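Local coordinates for protein putative Nitroreductase (Anabaena variabilis ATCC 29413, PDB 3EO7) that binds flavin mononucleotide and is probably an oxidoreductase of the nitroreductase family, at residues A[80-85]-A[128-133]; A[157-162]-A[245-250]; A[385-390]-A[413-418]. All coordinates share one frame; numbering follows the deposited sequence. Where two conformers were deposited one is given.

Contact 1 of 3, residues A[80-85]-A[128-133]; sequences RSYGLT and YQCRTH
In the first nitroreductase-like half of the chain, the tight link from helix 66-82 to strand 84-90 packs against the hairpin turn that follows strand 124-129, with Tyr82, Gly83 and Leu84 meeting Tyr128 and Cys130. The Cys130 thiol, small and polarisable, fits beside the Tyr82 ring: SG is 3.6 Å from CD2 of Tyr82 and, seen from the ring centroid, lies 43° off the normal, an oblique sulfur-aromatic contact. The Tyr82 hydroxyl bonds to the carbonyl of Ala109. Tyr128 has CG anti to its own N (chi1 179°), which carries the ring edge to Tyr82, CE2 lying 3.8 Å from Tyr82 O. Its OH shares a 2.7 Å hydrogen bond with ND1 of His133 and approaches the bare CA of Gly83, where no side chain intervenes. Leu84 lays its isobutyl group over the turn, CD2 3.8 Å from CB of Cys130 and CG against the Cys130 carbonyl. Shortening Leu84 to alanine is likely to strip the Cys130 methylene of its apolar cover and open a gap at the turn. Water 1 accepts from Leu84 N, donates to Cys130 O (2.6 Å) and also bonds Tyr128 OH. It thus bridges a helix-to-strand link and a beta-hairpin turn within this FMN-binding, nitroreductase-like alpha/beta chain.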
loop_
_atom_site.group_PDB
_atom_site.type_symbol
_atom_site.label_atom_id
_atom_site.label_comp_id
_atom_site.label_asym_id
_atom_site.label_seq_id
_atom_site.Cartn_x
_atom_site.Cartn_y
_atom_site.Cartn_z
ATOM N N ARG A 80 -6.868 -3.973 -13.188
ATOM C CA ARG A 80 -6.674 -2.612 -12.734
ATOM C C ARG A 80 -5.895 -2.633 -11.418
ATOM O O ARG A 80 -5.280 -1.644 -11.063
ATOM C CB ARG A 80 -8.012 -1.900 -12.543
ATOM C CG ARG A 80 -8.849 -1.670 -13.827
ATOM C CD ARG A 80 -8.445 -0.415 -14.554
ATOM N NE ARG A 80 -9.154 -0.280 -15.836
ATOM C CZ ARG A 80 -8.617 -0.441 -17.055
ATOM N NH1 ARG A 80 -7.329 -0.734 -17.242
ATOM N NH2 ARG A 80 -9.392 -0.275 -18.127
ATOM N N SER A 81 -5.925 -3.757 -10.693
ATOM C CA SER A 81 -5.208 -3.872 -9.419
ATOM C C SER A 81 -3.707 -4.173 -9.582
ATOM O O SER A 81 -2.882 -3.566 -8.905
ATOM C CB SER A 81 -5.803 -4.965 -8.524
ATOM O OG SER A 81 -7.091 -4.599 -8.074
ATOM N N TYR A 82 -3.373 -5.150 -10.422
ATOM C CA TYR A 82 -1.987 -5.636 -10.494
ATOM C C TYR A 82 -1.575 -6.114 -11.871
ATOM O O TYR A 82 -0.608 -6.866 -12.018
ATOM C CB TYR A 82 -1.818 -6.740 -9.459
ATOM C CG TYR A 82 -0.438 -6.959 -8.893
ATOM C CD1 TYR A 82 0.361 -5.875 -8.513
ATOM C CD2 TYR A 82 0.070 -8.235 -8.716
ATOM C CE1 TYR A 82 1.634 -6.067 -7.950
ATOM C CE2 TYR A 82 1.324 -8.436 -8.166
ATOM C CZ TYR A 82 2.116 -7.339 -7.781
ATOM O OH TYR A 82 3.373 -7.539 -7.220
ATOM N N GLY A 83 -2.253 -5.600 -12.888
ATOM C CA GLY A 83 -1.958 -5.983 -14.244
ATOM C C GLY A 83 -0.704 -5.307 -14.738
ATOM O O GLY A 83 -0.261 -4.296 -14.168
ATOM N N LEU A 84 -0.153 -5.855 -15.815
ATOM C CA LEU A 84 1.001 -5.231 -16.490
ATOM C C LEU A 84 0.538 -4.037 -17.313
ATOM O O LEU A 84 -0.375 -4.190 -18.111
ATOM C CB LEU A 84 1.706 -6.258 -17.348
ATOM C CG LEU A 84 2.229 -7.492 -16.662
ATOM C CD1 LEU A 84 3.083 -8.278 -17.718
ATOM C CD2 LEU A 84 3.003 -7.171 -15.352
ATOM N N THR A 85 1.117 -2.846 -17.093
ATOM C CA THR A 85 0.680 -1.647 -17.825
ATOM C C THR A 85 1.771 -0.940 -18.644
ATOM O O THR A 85 1.472 0.018 -19.366
ATOM C CB THR A 85 -0.033 -0.667 -16.876
ATOM O OG1 THR A 85 0.912 -0.099 -15.971
ATOM C CG2 THR A 85 -1.148 -1.363 -16.144
ATOM N N TYR A 128 -2.954 -15.388 -9.408
ATOM C CA TYR A 128 -3.070 -14.403 -10.482
ATOM C C TYR A 128 -1.737 -14.280 -11.255
ATOM O O TYR A 128 -0.716 -13.917 -10.706
ATOM C CB TYR A 128 -3.536 -13.023 -9.954
ATOM C CG TYR A 128 -3.614 -12.020 -11.100
ATOM C CD1 TYR A 128 -4.497 -12.225 -12.170
ATOM C CD2 TYR A 128 -2.775 -10.913 -11.141
ATOM C CE1 TYR A 128 -4.511 -11.363 -13.270
ATOM C CE2 TYR A 128 -2.818 -10.005 -12.209
ATOM C CZ TYR A 128 -3.675 -10.244 -13.271
ATOM O OH TYR A 128 -3.665 -9.351 -14.294
ATOM N N GLN A 129 -1.789 -14.567 -12.536
ATOM C CA GLN A 129 -0.623 -14.511 -13.413
ATOM C C GLN A 129 -0.633 -13.194 -14.192
ATOM O O GLN A 129 -1.384 -13.039 -15.151
ATOM C CB GLN A 129 -0.691 -15.682 -14.379
ATOM C CG GLN A 129 -0.478 -17.012 -13.722
ATOM C CD GLN A 129 0.984 -17.272 -13.466
ATOM O OE1 GLN A 129 1.809 -17.107 -14.368
ATOM N NE2 GLN A 129 1.325 -17.657 -12.244
ATOM N N CYS A 130 0.167 -12.246 -13.738
ATOM C CA CYS A 130 0.306 -10.928 -14.356
ATOM C C CYS A 130 0.723 -11.038 -15.816
ATOM O O CYS A 130 0.238 -10.291 -16.655
ATOM C CB CYS A 130 1.360 -10.092 -13.598
ATOM S SG CYS A 130 0.950 -9.693 -11.887
ATOM N N ARG A 131 1.588 -11.997 -16.130
ATOM C CA ARG A 131 2.138 -12.103 -17.490
ATOM C C ARG A 131 1.129 -12.387 -18.581
ATOM O O ARG A 131 1.281 -11.936 -19.707
ATOM C CB ARG A 131 3.240 -13.165 -17.547
ATOM C CG ARG A 131 4.529 -12.705 -16.924
ATOM C CD ARG A 131 5.464 -13.894 -16.829
ATOM N NE ARG A 131 4.854 -14.858 -15.920
ATOM C CZ ARG A 131 5.328 -16.061 -15.638
ATOM N NH1 ARG A 131 6.478 -16.466 -16.170
ATOM N NH2 ARG A 131 4.646 -16.839 -14.793
ATOM N N THR A 132 0.107 -13.156 -18.253
ATOM C CA THR A 132 -0.874 -13.584 -19.213
ATOM C C THR A 132 -2.287 -13.096 -18.869
ATOM O O THR A 132 -3.239 -13.358 -19.609
ATOM C CB THR A 132 -0.856 -15.124 -19.267
ATOM O OG1 THR A 132 -1.061 -15.644 -17.947
ATOM C CG2 THR A 132 0.508 -15.589 -19.821
ATOM N N HIS A 133 -2.421 -12.375 -17.755
ATOM C CA HIS A 133 -3.744 -11.957 -17.269
ATOM C C HIS A 133 -4.666 -13.194 -17.209
ATOM O O HIS A 133 -5.723 -13.293 -17.872
ATOM C CB HIS A 133 -4.378 -10.813 -18.066
ATOM C CG HIS A 133 -5.620 -10.282 -17.424
ATOM N ND1 HIS A 133 -5.654 -9.904 -16.095
ATOM C CD2 HIS A 133 -6.866 -10.076 -17.909
ATOM C CE1 HIS A 133 -6.871 -9.495 -15.792
ATOM N NE2 HIS A 133 -7.635 -9.602 -16.869
HETATM O O HOH W 1 -1.607 -8.477 -16.328
#

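Contact 2 of 3, residues A[157-162]-A[245-250]; sequences LESTQL and QNISPG
Ser159, at the end of the short helix 155-159, faces the loop that leaves strand 229-239, and the two chain pieces meet at the edge of the alpha/beta nitroreductase fold, away from the flavin. The small Ser159 side chain lets Ile247 come close: OG of Ser159 is 3.5 Å from CD1 of Ile247, and CG2 of the same isoleucine lies 3.7 Å from that oxygen, so both branches face the serine from one side. With chi1 at 62°, CG1 of Ile247 lies between the backbone N and the carbonyl carbon, and the branch it carries ends in the CD1 that touches the serine. The Ser159 hydroxyl itself makes a weak bond back to the carbonyl of Pro155. Next, the Ser159 carbonyl oxygen rests on the aliphatic part of Gln245, 3.4 Å from CG. Thr160 follows with its methyl CG2 3.9 Å from OE1 of Gln245, the two side chains crossing obliquely, while its OG1 turns back to bond the carbonyl of Ala156. Glutamine suits this place: its extended methylenes lie along the backbone of 159-160, and its amide is fixed from outside, NE2 giving a hydrogen bond to Asp242 and OE1 accepting one from Asp239 N. At Gln161 the backbone is tied through water 2, which accepts from Gln161 N at 2.9 Å and donates to OE1 of Gln245 at 2.6 Å.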
loop_
_atom_site.group_PDB
_atom_site.type_symbol
_atom_site.label_atom_id
_atom_site.label_comp_id
_atom_site.label_asym_id
_atom_site.label_seq_id
_atom_site.Cartn_x
_atom_site.Cartn_y
_atom_site.Cartn_z
ATOM N N LEU A 157 -16.252 -13.098 5.886
ATOM C CA LEU A 157 -16.147 -14.393 5.199
ATOM C C LEU A 157 -17.434 -15.185 5.143
ATOM O O LEU A 157 -17.612 -16.047 4.298
ATOM C CB LEU A 157 -15.031 -15.244 5.832
ATOM C CG LEU A 157 -13.616 -14.727 5.542
ATOM C CD1 LEU A 157 -12.605 -15.279 6.540
ATOM C CD2 LEU A 157 -13.182 -15.070 4.116
ATOM N N GLU A 158 -18.358 -14.882 6.020
ATOM C CA GLU A 158 -19.597 -15.620 6.035
ATOM C C GLU A 158 -20.539 -15.218 4.866
ATOM O O GLU A 158 -21.235 -16.062 4.335
ATOM C CB GLU A 158 -20.248 -15.479 7.409
ATOM C CG GLU A 158 -21.265 -16.634 7.697
ATOM C CD GLU A 158 -20.586 -18.026 7.831
ATOM O OE1 GLU A 158 -19.956 -18.295 8.880
ATOM O OE2 GLU A 158 -20.710 -18.858 6.904
ATOM N N SER A 159 -20.496 -13.949 4.460
ATOM C CA SER A 159 -21.365 -13.374 3.435
ATOM C C SER A 159 -20.844 -13.495 1.993
ATOM O O SER A 159 -21.605 -13.479 1.018
ATOM C CB SER A 159 -21.491 -11.842 3.707
ATOM O OG SER A 159 -21.148 -11.505 5.055
ATOM N N THR A 160 -19.551 -13.681 1.882
ATOM C CA THR A 160 -18.869 -13.635 0.601
ATOM C C THR A 160 -18.537 -15.006 0.018
ATOM O O THR A 160 -18.609 -16.027 0.710
ATOM C CB THR A 160 -17.596 -12.772 0.749
ATOM O OG1 THR A 160 -16.776 -13.311 1.797
ATOM C CG2 THR A 160 -17.989 -11.312 1.056
ATOM N N GLN A 161 -18.188 -14.987 -1.268
ATOM C CA GLN A 161 -17.928 -16.179 -2.057
ATOM C C GLN A 161 -16.510 -16.278 -2.625
ATOM O O GLN A 161 -16.134 -17.315 -3.195
ATOM C CB GLN A 161 -18.929 -16.188 -3.230
ATOM C CG GLN A 161 -20.362 -16.084 -2.765
ATOM C CD GLN A 161 -20.804 -17.339 -2.073
ATOM O OE1 GLN A 161 -20.470 -18.444 -2.514
ATOM N NE2 GLN A 161 -21.573 -17.192 -0.976
ATOM N N LEU A 162 -15.764 -15.183 -2.541
ATOM C CA LEU A 162 -14.378 -15.190 -2.946
ATOM C C LEU A 162 -13.600 -14.148 -2.147
ATOM O O LEU A 162 -14.159 -13.224 -1.604
ATOM C CB LEU A 162 -14.198 -14.974 -4.449
ATOM C CG LEU A 162 -14.399 -13.603 -5.083
ATOM C CD1 LEU A 162 -13.935 -13.699 -6.538
ATOM C CD2 LEU A 162 -15.839 -13.168 -4.982
ATOM N N GLN A 245 -24.560 -8.875 0.434
ATOM C CA GLN A 245 -23.139 -8.635 0.594
ATOM C C GLN A 245 -22.802 -7.157 0.892
ATOM O O GLN A 245 -21.643 -6.790 0.959
ATOM C CB GLN A 245 -22.389 -9.208 -0.614
ATOM C CG GLN A 245 -22.547 -10.717 -0.757
ATOM C CD GLN A 245 -21.676 -11.300 -1.857
ATOM O OE1 GLN A 245 -20.464 -11.044 -1.916
ATOM N NE2 GLN A 245 -22.292 -12.094 -2.738
ATOM N N ASN A 246 -23.813 -6.304 1.073
ATOM C CA ASN A 246 -23.582 -4.899 1.456
ATOM C C ASN A 246 -23.541 -4.859 2.988
ATOM O O ASN A 246 -24.406 -4.288 3.653
ATOM C CB ASN A 246 -24.646 -3.939 0.905
ATOM C CG ASN A 246 -24.322 -2.461 1.201
ATOM O OD1 ASN A 246 -23.180 -2.098 1.505
ATOM N ND2 ASN A 246 -25.346 -1.605 1.118
ATOM N N ILE A 247 -22.487 -5.459 3.517
ATOM C CA ILE A 247 -22.304 -5.633 4.957
ATOM C C ILE A 247 -21.463 -4.551 5.556
ATOM O O ILE A 247 -20.696 -3.863 4.876
ATOM C CB ILE A 247 -21.670 -7.008 5.284
ATOM C CG1 ILE A 247 -20.280 -7.144 4.674
ATOM C CG2 ILE A 247 -22.600 -8.152 4.813
ATOM C CD1 ILE A 247 -19.538 -8.395 5.081
ATOM N N SER A 248 -21.583 -4.411 6.869
ATOM C CA SER A 248 -20.823 -3.432 7.593
ATOM C C SER A 248 -19.327 -3.701 7.550
ATOM O O SER A 248 -18.914 -4.845 7.655
ATOM C CB SER A 248 -21.262 -3.466 9.058
ATOM O OG SER A 248 -20.361 -2.780 9.885
ATOM N N PRO A 249 -18.512 -2.638 7.423
ATOM C CA PRO A 249 -17.078 -2.869 7.599
ATOM C C PRO A 249 -16.805 -3.466 8.976
ATOM O O PRO A 249 -17.568 -3.233 9.920
ATOM C CB PRO A 249 -16.464 -1.486 7.495
ATOM C CG PRO A 249 -17.474 -0.689 6.666
ATOM C CD PRO A 249 -18.820 -1.231 7.102
ATOM N N GLY A 250 -15.744 -4.241 9.088
ATOM C CA GLY A 250 -15.459 -4.987 10.314
ATOM C C GLY A 250 -14.110 -4.738 10.916
ATOM O O GLY A 250 -13.534 -3.696 10.726
HETATM O O HOH W 2 -18.452 -12.513 -2.752
#

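Contact 3 of 3, residues A[385-390]-A[413-418]; sequences AVCGVQ and NFRREL
Cys387, in the break of strand 381-390, presses its thiol into the start of helix 415-421, and the close packing lies on the inner side of this meeting. There SG is 3.5 Å from CD1 of Leu418, whose two methyls both rest against CB of Ala385, CD1 at 3.9 Å. A methyl side chain at Ala385 leaves room for the leucine, which also reaches Val434 and Phe436 on the neighbouring strand. With SG anti to its carbonyl carbon (chi1 -62°), the thiol of Cys387 is directed at the helix start, 4.2 Å from CB of Phe414. The partly exposed side is made by Arg415. Its chain runs extended from CG to NE, and the flat guanidinium spreads over Cys387, CB standing 3.6 Å above the plane over its centre. NH1 is held by the carbonyl of Arg429, which helps fix the group, and Gly388 leaves space for NH2. Nearby, water 3 accepts from Phe414 N (2.7 Å) and donates to Val386 O, a bridge between strand and helix. Asn413 OD1 accepts from Arg415 N at 3.0 Å with an N-H...O angle of 166°. The result is an Asx turn leading into a helix that packs against the sheet of the second nitroreductase-like half.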
loop_
_atom_site.group_PDB
_atom_site.type_symbol
_atom_site.label_atom_id
_atom_site.label_comp_id
_atom_site.label_asym_id
_atom_site.label_seq_id
_atom_site.Cartn_x
_atom_site.Cartn_y
_atom_site.Cartn_z
ATOM N N ALA A 385 6.122 19.034 3.526
ATOM C CA ALA A 385 7.123 20.048 3.221
ATOM C C ALA A 385 6.685 20.693 1.906
ATOM O O ALA A 385 6.582 20.026 0.868
ATOM C CB ALA A 385 8.530 19.445 3.095
ATOM N N VAL A 386 6.441 21.998 1.941
ATOM C CA VAL A 386 6.006 22.746 0.771
ATOM C C VAL A 386 7.141 23.629 0.290
ATOM O O VAL A 386 7.646 24.453 1.057
ATOM C CB VAL A 386 4.766 23.616 1.140
ATOM C CG1 VAL A 386 4.392 24.565 0.030
ATOM C CG2 VAL A 386 3.566 22.693 1.585
ATOM N N CYS A 387 7.562 23.450 -0.965
ATOM C CA CYS A 387 8.601 24.273 -1.553
ATOM C C CYS A 387 8.120 25.112 -2.703
ATOM O O CYS A 387 8.694 26.160 -2.953
ATOM C CB CYS A 387 9.754 23.416 -2.052
ATOM S SG CYS A 387 10.532 22.518 -0.682
ATOM N N GLY A 388 7.095 24.647 -3.408
ATOM C CA GLY A 388 6.566 25.349 -4.568
ATOM C C GLY A 388 5.092 25.166 -4.793
ATOM O O GLY A 388 4.688 24.516 -5.737
ATOM N N VAL A 389 4.270 25.726 -3.914
ATOM C CA VAL A 389 2.829 25.668 -4.051
ATOM C C VAL A 389 2.376 27.104 -4.064
ATOM O O VAL A 389 2.553 27.840 -3.079
ATOM C CB VAL A 389 2.140 24.838 -2.952
ATOM C CG1 VAL A 389 0.597 24.947 -3.097
ATOM C CG2 VAL A 389 2.619 23.394 -3.005
ATOM N N GLN A 390 1.851 27.568 -5.195
ATOM C CA GLN A 390 1.478 28.977 -5.235
ATOM C C GLN A 390 0.381 29.234 -4.222
ATOM O O GLN A 390 -0.521 28.428 -4.018
ATOM C CB GLN A 390 1.103 29.498 -6.619
ATOM C CG GLN A 390 -0.119 28.917 -7.214
ATOM C CD GLN A 390 -0.792 29.887 -8.178
ATOM O OE1 GLN A 390 -0.152 30.790 -8.728
ATOM N NE2 GLN A 390 -2.085 29.702 -8.377
ATOM N N ASN A 413 12.663 27.538 3.045
ATOM C CA ASN A 413 12.782 26.841 1.758
ATOM C C ASN A 413 13.615 25.583 2.041
ATOM O O ASN A 413 14.802 25.683 2.380
ATOM C CB ASN A 413 13.506 27.744 0.745
ATOM C CG ASN A 413 13.708 27.059 -0.592
ATOM O OD1 ASN A 413 14.032 25.893 -0.645
ATOM N ND2 ASN A 413 13.557 27.800 -1.678
ATOM N N PHE A 414 12.996 24.419 1.919
ATOM C CA PHE A 414 13.612 23.148 2.277
ATOM C C PHE A 414 14.187 22.321 1.101
ATOM O O PHE A 414 14.540 21.152 1.300
ATOM C CB PHE A 414 12.592 22.278 3.023
ATOM C CG PHE A 414 12.338 22.709 4.450
ATOM C CD1 PHE A 414 13.361 22.643 5.391
ATOM C CD2 PHE A 414 11.082 23.091 4.866
ATOM C CE1 PHE A 414 13.138 22.982 6.707
ATOM C CE2 PHE A 414 10.846 23.454 6.182
ATOM C CZ PHE A 414 11.853 23.392 7.105
ATOM N N ARG A 415 14.284 22.915 -0.088
ATOM C CA ARG A 415 14.715 22.141 -1.273
ATOM C C ARG A 415 16.035 21.431 -1.070
ATOM O O ARG A 415 16.158 20.227 -1.375
ATOM C CB ARG A 415 14.792 23.026 -2.504
ATOM C CG ARG A 415 13.435 23.493 -3.017
ATOM C CD ARG A 415 13.553 24.178 -4.363
ATOM N NE ARG A 415 12.246 24.708 -4.747
ATOM C CZ ARG A 415 11.267 23.964 -5.239
ATOM N NH1 ARG A 415 11.429 22.656 -5.440
ATOM N NH2 ARG A 415 10.107 24.536 -5.548
ATOM N N ARG A 416 17.035 22.163 -0.580
ATOM C CA ARG A 416 18.380 21.581 -0.383
ATOM C C ARG A 416 18.350 20.439 0.608
ATOM O O ARG A 416 18.944 19.380 0.400
ATOM C CB ARG A 416 19.347 22.671 0.094
ATOM C CG ARG A 416 20.782 22.249 0.188
ATOM C CD ARG A 416 21.669 23.375 0.780
ATOM N NE ARG A 416 21.134 23.823 2.078
ATOM C CZ ARG A 416 21.294 23.200 3.253
ATOM N NH1 ARG A 416 21.985 22.068 3.354
ATOM N NH2 ARG A 416 20.736 23.720 4.344
ATOM N N GLU A 417 17.613 20.666 1.685
ATOM C CA GLU A 417 17.438 19.692 2.724
ATOM C C GLU A 417 16.750 18.436 2.229
ATOM O O GLU A 417 17.213 17.339 2.495
ATOM C CB GLU A 417 16.624 20.281 3.871
ATOM C CG GLU A 417 17.344 21.367 4.663
ATOM C CD GLU A 417 17.390 22.786 4.062
ATOM O OE1 GLU A 417 16.914 23.128 2.939
ATOM O OE2 GLU A 417 17.984 23.604 4.787
ATOM N N LEU A 418 15.658 18.609 1.493
ATOM C CA LEU A 418 14.865 17.477 0.991
ATOM C C LEU A 418 15.684 16.661 -0.009
ATOM O O LEU A 418 15.607 15.445 -0.060
ATOM C CB LEU A 418 13.574 17.983 0.373
ATOM C CG LEU A 418 12.504 18.538 1.343
ATOM C CD1 LEU A 418 11.511 19.385 0.550
ATOM C CD2 LEU A 418 11.852 17.382 2.157
HETATM O O HOH W 3 10.273 24.622 1.897
#

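In the fold
From the N terminus, contact 1 (80-85 with 128-133) comes first, closing a loop of 42 residues, rich in strand, that brings the end of helix 66-82 to the turn after strand 124-129. Contact 2 (157-162 with 245-250) then spans 82 residues, mostly helix and strand, and brings the segment after strand 229-239 back to helix 155-159. Contact 3 (385-390 with 413-418) closes the shortest loop, 22 residues, in the second nitroreductase-like half, joining strand 381-390 to helix 415-421. The three follow in series, and none nests in or crosses another. Contacts 2 and 3 lie on opposite sides of the chain's centre, their centres about 45 Å apart.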